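PDB 3RBT: glutathione transferase o1 from Bombyx mori, which belongs to the Omega class of glutathione transferases and may act in glutathione transfer or dehydroascorbate reduction, though its native activity appears to be impaired. Local coordinates for residues L122-S133 and Q147-E158. Numbering follows the deposited sequence.
Sequences LIERFNELIKGS and QIIQTLEIFEKE
The hydroxyl of Thr-151, lying against Glu-128 CB, is held by two hydrogen bonds: OG1 donates to Gln-147 O one turn back (2.9 Å) and is bonded by a water at 2.9 Å. The same water bonds Glu-128 OE1 at 2.6 Å and also Arg-125 O, so it links two segments that share no direct hydrogen bond. Gln-147 O also takes the backbone N of Thr-151, which meets the opposite face of the carbonyl plane. With OG1 held beside its own backbone N (chi1 -51°), the threonine turns CG2 onto Leu-129 CB, 3.6 Å away. The water sits where segment 122-133 is kinked and Glu-128 N bonds back to Arg-125 O.

Leu-129 forks over the partner helix: CD1 lies against CD1 and CG2 of Ile-148, the CD1 pair doubtfully close, both second torsions being irregular, while CD2 meets Leu-152 CD2 at 3.5 Å. One turn on, Gly-132 CA lies against Gln-147 CB, and the backbones come close at this end. At the other end they lie farther apart, and the Phe-155 ring packs between them. It takes the edge of Phe-126 on one face in a T-shaped pair (centroids 5.5 Å apart, planes at 77°) and Leu-122 CD2 on the opposite face, near the rim. Leu-122 CD1 touches Glu-158 CG at 3.7 Å; that carboxylate pairs with Arg-162.

The segments, nearly antiparallel at 154°, belong to helices 113-138 and 145-162 of the all-helical C-terminal GST domain. Glu-128 OE2 forms a salt bridge with Arg-72 of the second subunit. Helix 174-186 packs on Phe-126 and Ser-133 through Val-179 and Trp-182, Phe-207 of helix 205-216 covers Leu-152 and Phe-155, and helix 36-47 of the thioredoxin-like domain reaches Ile-123 and Ile-130.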
ATOM      1  N   LEU A 122      -9.285  -0.734  -4.373  1.00 17.57           N
ATOM      2  CA  LEU A 122      -9.369  -1.097  -5.784  1.00 17.59           C
ATOM      3  C   LEU A 122      -8.001  -1.028  -6.465  1.00 17.52           C
ATOM      4  O   LEU A 122      -7.666  -1.894  -7.280  1.00 17.76           O
ATOM      5  CB  LEU A 122     -10.413  -0.230  -6.499  1.00 17.18           C
ATOM      6  CG  LEU A 122     -11.853  -0.579  -6.084  1.00 18.33           C
ATOM      7  CD1 LEU A 122     -12.822   0.569  -6.337  1.00 17.09           C
ATOM      8  CD2 LEU A 122     -12.342  -1.874  -6.752  1.00 17.18           C
ATOM      9  N   ILE A 123      -7.205  -0.019  -6.117  1.00 17.56           N
ATOM     10  CA  ILE A 123      -5.822   0.044  -6.586  1.00 17.89           C
ATOM     11  C   ILE A 123      -5.063  -1.231  -6.194  1.00 19.06           C
ATOM     12  O   ILE A 123      -4.375  -1.831  -7.031  1.00 18.99           O
ATOM     13  CB  ILE A 123      -5.077   1.323  -6.111  1.00 17.18           C
ATOM     14  CG1 ILE A 123      -5.715   2.570  -6.749  1.00 17.57           C
ATOM     15  CG2 ILE A 123      -3.603   1.244  -6.499  1.00 15.23           C
ATOM     16  CD1 ILE A 123      -5.437   3.886  -6.004  1.00 18.59           C
ATOM     17  N   GLU A 124      -5.204  -1.647  -4.933  1.00 19.97           N
ATOM     18  CA  GLU A 124      -4.580  -2.883  -4.489  1.00 21.00           C
ATOM     19  C   GLU A 124      -5.109  -4.098  -5.266  1.00 21.58           C
ATOM     20  O   GLU A 124      -4.322  -4.898  -5.777  1.00 21.44           O
ATOM     21  CB  GLU A 124      -4.742  -3.058  -2.981  1.00 21.80           C
ATOM     22  CG  GLU A 124      -4.123  -4.333  -2.429  1.00 25.02           C
ATOM     23  CD  GLU A 124      -2.597  -4.337  -2.440  1.00 28.05           C
ATOM     24  OE1 GLU A 124      -2.022  -5.445  -2.307  1.00 31.40           O
ATOM     25  OE2 GLU A 124      -1.971  -3.258  -2.563  1.00 27.07           O
ATOM     26  N   ARG A 125      -6.434  -4.230  -5.349  1.00 22.37           N
ATOM     27  CA  ARG A 125      -7.072  -5.252  -6.185  1.00 23.18           C
ATOM     28  C   ARG A 125      -6.553  -5.308  -7.630  1.00 22.25           C
ATOM     29  O   ARG A 125      -6.387  -6.399  -8.191  1.00 22.53           O
ATOM     30  CB  ARG A 125      -8.590  -5.056  -6.209  1.00 24.28           C
ATOM     31  CG  ARG A 125      -9.316  -5.701  -5.067  1.00 28.31           C
ATOM     32  CD  ARG A 125     -10.710  -5.116  -4.924  1.00 34.01           C
ATOM     33  NE  ARG A 125     -11.291  -5.408  -3.617  1.00 38.98           N
ATOM     34  CZ  ARG A 125     -12.132  -4.605  -2.973  1.00 41.45           C
ATOM     35  NH1 ARG A 125     -12.492  -3.441  -3.504  1.00 40.78           N
ATOM     36  NH2 ARG A 125     -12.604  -4.956  -1.782  1.00 43.68           N
ATOM     37  N   PHE A 126      -6.299  -4.137  -8.221  1.00 20.67           N
ATOM     38  CA  PHE A 126      -5.784  -4.035  -9.591  1.00 19.84           C
ATOM     39  C   PHE A 126      -4.422  -4.713  -9.770  1.00 19.99           C
ATOM     40  O   PHE A 126      -4.055  -5.080 -10.889  1.00 19.22           O
ATOM     41  CB  PHE A 126      -5.709  -2.566 -10.040  1.00 18.61           C
ATOM     42  CG  PHE A 126      -5.583  -2.372 -11.555  1.00 18.15           C
ATOM     43  CD1 PHE A 126      -6.689  -2.512 -12.389  1.00 17.54           C
ATOM     44  CD2 PHE A 126      -4.365  -1.999 -12.125  1.00 17.02           C
ATOM     45  CE1 PHE A 126      -6.575  -2.313 -13.781  1.00 18.61           C
ATOM     46  CE2 PHE A 126      -4.237  -1.798 -13.510  1.00 15.26           C
ATOM     47  CZ  PHE A 126      -5.338  -1.954 -14.338  1.00 17.48           C
ATOM     48  N   ASN A 127      -3.678  -4.889  -8.674  1.00 20.46           N
ATOM     49  CA  ASN A 127      -2.372  -5.570  -8.749  1.00 21.12           C
ATOM     50  C   ASN A 127      -2.439  -6.975  -9.359  1.00 22.53           C
ATOM     51  O   ASN A 127      -1.443  -7.461  -9.905  1.00 22.58           O
ATOM     52  CB  ASN A 127      -1.689  -5.632  -7.376  1.00 20.79           C
ATOM     53  CG  ASN A 127      -1.105  -4.300  -6.953  1.00 20.71           C
ATOM     54  OD1 ASN A 127      -0.805  -3.432  -7.786  1.00 20.98           O
ATOM     55  ND2 ASN A 127      -0.939  -4.126  -5.646  1.00 20.51           N
ATOM     56  N   GLU A 128      -3.603  -7.618  -9.256  1.00 23.99           N
ATOM     57  CA  GLU A 128      -3.806  -8.942  -9.848  1.00 26.47           C
ATOM     58  C   GLU A 128      -3.834  -8.881 -11.386  1.00 26.74           C
ATOM     59  O   GLU A 128      -3.321  -9.782 -12.064  1.00 27.57           O
ATOM     60  CB  GLU A 128      -5.044  -9.642  -9.254  1.00 27.61           C
ATOM     61  CG  GLU A 128      -4.897  -9.950  -7.746  1.00 30.75           C
ATOM     62  CD  GLU A 128      -6.100 -10.648  -7.120  1.00 36.23           C
ATOM     63  OE1 GLU A 128      -7.240 -10.457  -7.594  1.00 38.84           O
ATOM     64  OE2 GLU A 128      -5.906 -11.388  -6.130  1.00 39.17           O
ATOM     65  N   LEU A 129      -4.394  -7.798 -11.928  1.00 26.38           N
ATOM     66  CA  LEU A 129      -4.388  -7.558 -13.370  1.00 26.49           C
ATOM     67  C   LEU A 129      -2.961  -7.258 -13.832  1.00 26.12           C
ATOM     68  O   LEU A 129      -2.515  -7.763 -14.867  1.00 26.55           O
ATOM     69  CB  LEU A 129      -5.368  -6.433 -13.723  1.00 26.27           C
ATOM     70  CG  LEU A 129      -5.635  -5.848 -15.130  1.00 27.89           C
ATOM     71  CD1 LEU A 129      -5.121  -6.693 -16.266  1.00 31.12           C
ATOM     72  CD2 LEU A 129      -7.116  -5.603 -15.329  1.00 26.83           C
ATOM     73  N   ILE A 130      -2.239  -6.470 -13.039  1.00 25.06           N
ATOM     74  CA  ILE A 130      -0.839  -6.158 -13.311  1.00 24.96           C
ATOM     75  C   ILE A 130       0.021  -7.434 -13.389  1.00 26.28           C
ATOM     76  O   ILE A 130       0.775  -7.606 -14.355  1.00 26.46           O
ATOM     77  CB  ILE A 130      -0.267  -5.154 -12.282  1.00 23.70           C
ATOM     78  CG1 ILE A 130      -0.982  -3.796 -12.400  1.00 23.33           C
ATOM     79  CG2 ILE A 130       1.222  -4.983 -12.468  1.00 23.56           C
ATOM     80  CD1 ILE A 130      -0.646  -2.811 -11.285  1.00 21.46           C
ATOM     81  N   LYS A 131      -0.115  -8.321 -12.397  1.00 26.83           N
ATOM     82  CA  LYS A 131       0.638  -9.587 -12.365  1.00 28.80           C
ATOM     83  C   LYS A 131       0.401 -10.425 -13.627  1.00 29.94           C
ATOM     84  O   LYS A 131       1.354 -10.868 -14.267  1.00 30.31           O
ATOM     85  CB  LYS A 131       0.304 -10.422 -11.117  1.00 29.26           C
ATOM     86  CG  LYS A 131       0.810  -9.833  -9.804  1.00 30.11           C
ATOM     87  CD  LYS A 131       0.352 -10.676  -8.602  1.00 32.57           C
ATOM     88  CE  LYS A 131       0.806 -10.046  -7.290  1.00 34.07           C
ATOM     89  NZ  LYS A 131       0.638 -10.995  -6.148  1.00 38.01           N
ATOM     90  N   GLY A 132      -0.873 -10.632 -13.966  1.00 30.68           N
ATOM     91  CA  GLY A 132      -1.266 -11.333 -15.189  1.00 32.31           C
ATOM     92  C   GLY A 132      -0.739 -10.683 -16.463  1.00 32.58           C
ATOM     93  O   GLY A 132      -0.279 -11.372 -17.373  1.00 33.61           O
ATOM     94  N   SER A 133      -0.793  -9.356 -16.530  1.00 31.80           N
ATOM     95  CA  SER A 133      -0.308  -8.646 -17.709  1.00 32.38           C
ATOM     96  C   SER A 133       1.217  -8.765 -17.837  1.00 32.88           C
ATOM     97  O   SER A 133       1.749  -8.910 -18.945  1.00 33.61           O
ATOM     98  CB  SER A 133      -0.748  -7.179 -17.682  1.00 31.13           C
ATOM     99  OG  SER A 133       0.105  -6.419 -16.854  1.00 31.11           O
ATOM    100  N   GLN A 147      -6.055 -13.978 -15.058  1.00 44.30           N
ATOM    101  CA  GLN A 147      -5.915 -12.936 -14.035  1.00 42.61           C
ATOM    102  C   GLN A 147      -6.472 -11.597 -14.521  1.00 40.83           C
ATOM    103  O   GLN A 147      -7.122 -10.879 -13.761  1.00 40.29           O
ATOM    104  CB  GLN A 147      -4.446 -12.766 -13.620  1.00 41.94           C
ATOM    105  CG  GLN A 147      -3.912 -13.883 -12.735  1.00 44.77           C
ATOM    106  CD  GLN A 147      -4.478 -13.822 -11.332  1.00 47.14           C
ATOM    107  OE1 GLN A 147      -4.069 -12.986 -10.516  1.00 47.37           O
ATOM    108  NE2 GLN A 147      -5.428 -14.707 -11.039  1.00 49.50           N
ATOM    109  N   ILE A 148      -6.197 -11.279 -15.785  1.00 39.89           N
ATOM    110  CA  ILE A 148      -6.704 -10.078 -16.443  1.00 38.42           C
ATOM    111  C   ILE A 148      -8.229 -10.051 -16.395  1.00 38.67           C
ATOM    112  O   ILE A 148      -8.825  -9.084 -15.922  1.00 37.59           O
ATOM    113  CB  ILE A 148      -6.276 -10.031 -17.938  1.00 38.76           C
ATOM    114  CG1 ILE A 148      -4.775 -10.329 -18.107  1.00 38.21           C
ATOM    115  CG2 ILE A 148      -6.762  -8.744 -18.620  1.00 37.81           C
ATOM    116  CD1 ILE A 148      -3.885  -9.153 -18.247  1.00 36.71           C
ATOM    117  N   ILE A 149      -8.838 -11.130 -16.892  1.00 39.64           N
ATOM    118  CA  ILE A 149     -10.290 -11.246 -17.036  1.00 40.50           C
ATOM    119  C   ILE A 149     -11.033 -11.140 -15.697  1.00 39.97           C
ATOM    120  O   ILE A 149     -11.988 -10.373 -15.575  1.00 39.92           O
ATOM    121  CB  ILE A 149     -10.673 -12.541 -17.810  1.00 42.47           C
ATOM    122  CG1 ILE A 149     -10.108 -12.473 -19.238  1.00 42.97           C
ATOM    123  CG2 ILE A 149     -12.191 -12.742 -17.829  1.00 43.76           C
ATOM    124  CD1 ILE A 149      -9.932 -13.820 -19.931  1.00 45.03           C
ATOM    125  N   GLN A 150     -10.573 -11.894 -14.703  1.00 39.83           N
ATOM    126  CA  GLN A 150     -11.159 -11.882 -13.355  1.00 39.86           C
ATOM    127  C   GLN A 150     -11.166 -10.496 -12.709  1.00 37.96           C
ATOM    128  O   GLN A 150     -12.149 -10.107 -12.074  1.00 38.12           O
ATOM    129  CB  GLN A 150     -10.420 -12.864 -12.443  1.00 40.34           C
ATOM    130  CG  GLN A 150     -10.645 -14.325 -12.798  1.00 43.84           C
ATOM    131  CD  GLN A 150     -12.027 -14.818 -12.408  1.00 47.82           C
ATOM    132  OE1 GLN A 150     -12.868 -15.099 -13.271  1.00 49.83           O
ATOM    133  NE2 GLN A 150     -12.273 -14.925 -11.100  1.00 48.56           N
ATOM    134  N   THR A 151     -10.060  -9.767 -12.869  1.00 35.85           N
ATOM    135  CA  THR A 151      -9.954  -8.410 -12.349  1.00 34.04           C
ATOM    136  C   THR A 151     -10.890  -7.471 -13.113  1.00 33.79           C
ATOM    137  O   THR A 151     -11.548  -6.625 -12.507  1.00 33.50           O
ATOM    138  CB  THR A 151      -8.504  -7.886 -12.402  1.00 32.77           C
ATOM    139  OG1 THR A 151      -7.628  -8.848 -11.801  1.00 33.45           O
ATOM    140  CG2 THR A 151      -8.376  -6.557 -11.660  1.00 31.12           C
ATOM    141  N   LEU A 152     -10.962  -7.636 -14.436  1.00 33.66           N
ATOM    142  CA  LEU A 152     -11.859  -6.817 -15.247  1.00 33.64           C
ATOM    143  C   LEU A 152     -13.336  -6.977 -14.854  1.00 34.45           C
ATOM    144  O   LEU A 152     -14.100  -6.014 -14.933  1.00 34.18           O
ATOM    145  CB  LEU A 152     -11.656  -7.064 -16.751  1.00 34.27           C
ATOM    146  CG  LEU A 152     -10.335  -6.618 -17.401  1.00 33.59           C
ATOM    147  CD1 LEU A 152     -10.300  -6.994 -18.889  1.00 33.73           C
ATOM    148  CD2 LEU A 152     -10.067  -5.123 -17.218  1.00 31.12           C
ATOM    149  N   GLU A 153     -13.729  -8.176 -14.418  1.00 35.34           N
ATOM    150  CA  GLU A 153     -15.107  -8.403 -13.948  1.00 36.53           C
ATOM    151  C   GLU A 153     -15.405  -7.559 -12.703  1.00 35.23           C
ATOM    152  O   GLU A 153     -16.489  -6.998 -12.573  1.00 35.79           O
ATOM    153  CB  GLU A 153     -15.397  -9.894 -13.681  1.00 38.27           C
ATOM    154  CG  GLU A 153     -16.903 -10.253 -13.761  1.00 42.27           C
ATOM    155  CD  GLU A 153     -17.213 -11.742 -13.542  1.00 47.06           C
ATOM    156  OE1 GLU A 153     -17.903 -12.350 -14.400  1.00 49.39           O
ATOM    157  OE2 GLU A 153     -16.782 -12.306 -12.510  1.00 47.63           O
ATOM    158  N   ILE A 154     -14.431  -7.477 -11.796  1.00 33.49           N
ATOM    159  CA  ILE A 154     -14.563  -6.685 -10.571  1.00 32.22           C
ATOM    160  C   ILE A 154     -14.741  -5.199 -10.906  1.00 30.83           C
ATOM    161  O   ILE A 154     -15.640  -4.536 -10.385  1.00 30.65           O
ATOM    162  CB  ILE A 154     -13.345  -6.912  -9.621  1.00 31.37           C
ATOM    163  CG1 ILE A 154     -13.431  -8.303  -8.972  1.00 33.11           C
ATOM    164  CG2 ILE A 154     -13.253  -5.819  -8.544  1.00 30.50           C
ATOM    165  CD1 ILE A 154     -12.091  -8.848  -8.490  1.00 33.44           C
ATOM    166  N   PHE A 155     -13.892  -4.694 -11.792  1.00 29.47           N
ATOM    167  CA  PHE A 155     -13.938  -3.283 -12.176  1.00 28.66           C
ATOM    168  C   PHE A 155     -15.152  -2.912 -13.027  1.00 29.91           C
ATOM    169  O   PHE A 155     -15.607  -1.771 -12.988  1.00 30.18           O
ATOM    170  CB  PHE A 155     -12.617  -2.856 -12.823  1.00 27.27           C
ATOM    171  CG  PHE A 155     -11.545  -2.552 -11.822  1.00 24.88           C
ATOM    172  CD1 PHE A 155     -11.254  -1.237 -11.481  1.00 23.47           C
ATOM    173  CD2 PHE A 155     -10.859  -3.580 -11.176  1.00 25.09           C
ATOM    174  CE1 PHE A 155     -10.275  -0.940 -10.530  1.00 20.98           C
ATOM    175  CE2 PHE A 155      -9.869  -3.294 -10.214  1.00 23.65           C
ATOM    176  CZ  PHE A 155      -9.581  -1.970  -9.896  1.00 20.93           C
ATOM    177  N   GLU A 156     -15.682  -3.882 -13.771  1.00 31.11           N
ATOM    178  CA  GLU A 156     -16.909  -3.683 -14.539  1.00 32.85           C
ATOM    179  C   GLU A 156     -18.082  -3.481 -13.587  1.00 33.88           C
ATOM    180  O   GLU A 156     -18.853  -2.528 -13.724  1.00 34.00           O
ATOM    181  CB  GLU A 156     -17.175  -4.883 -15.460  1.00 33.94           C
ATOM    182  CG  GLU A 156     -18.556  -4.885 -16.128  1.00 35.88           C
ATOM    183  CD  GLU A 156     -18.716  -3.803 -17.177  1.00 36.09           C
ATOM    184  OE1 GLU A 156     -19.870  -3.486 -17.520  1.00 38.15           O
ATOM    185  OE2 GLU A 156     -17.698  -3.268 -17.666  1.00 35.34           O
ATOM    186  N   LYS A 157     -18.191  -4.387 -12.618  1.00 34.55           N
ATOM    187  CA  LYS A 157     -19.215  -4.322 -11.589  1.00 35.90           C
ATOM    188  C   LYS A 157     -19.113  -3.045 -10.756  1.00 34.74           C
ATOM    189  O   LYS A 157     -20.130  -2.418 -10.456  1.00 35.55           O
ATOM    190  CB  LYS A 157     -19.151  -5.567 -10.702  1.00 36.69           C
ATOM    191  CG  LYS A 157     -19.777  -6.802 -11.354  1.00 39.91           C
ATOM    192  CD  LYS A 157     -19.366  -8.092 -10.647  1.00 42.11           C
ATOM    193  CE  LYS A 157     -19.939  -9.318 -11.351  1.00 44.71           C
ATOM    194  NZ  LYS A 157     -19.226 -10.557 -10.930  1.00 45.70           N
ATOM    195  N   GLU A 158     -17.886  -2.656 -10.411  1.00 33.02           N
ATOM    196  CA  GLU A 158     -17.654  -1.438  -9.638  1.00 32.10           C
ATOM    197  C   GLU A 158     -18.044  -0.171 -10.401  1.00 31.91           C
ATOM    198  O   GLU A 158     -18.713   0.703  -9.845  1.00 32.21           O
ATOM    199  CB  GLU A 158     -16.193  -1.343  -9.188  1.00 30.65           C
ATOM    200  CG  GLU A 158     -15.887  -0.117  -8.332  1.00 30.67           C
ATOM    201  CD  GLU A 158     -16.581  -0.140  -6.977  1.00 32.49           C
ATOM    202  OE1 GLU A 158     -16.738  -1.228  -6.394  1.00 34.21           O
ATOM    203  OE2 GLU A 158     -16.966   0.938  -6.483  1.00 33.92           O
TER
HETATM  204  O   HOH W   1      -8.386  -8.673  -9.054  1.00 32.66           O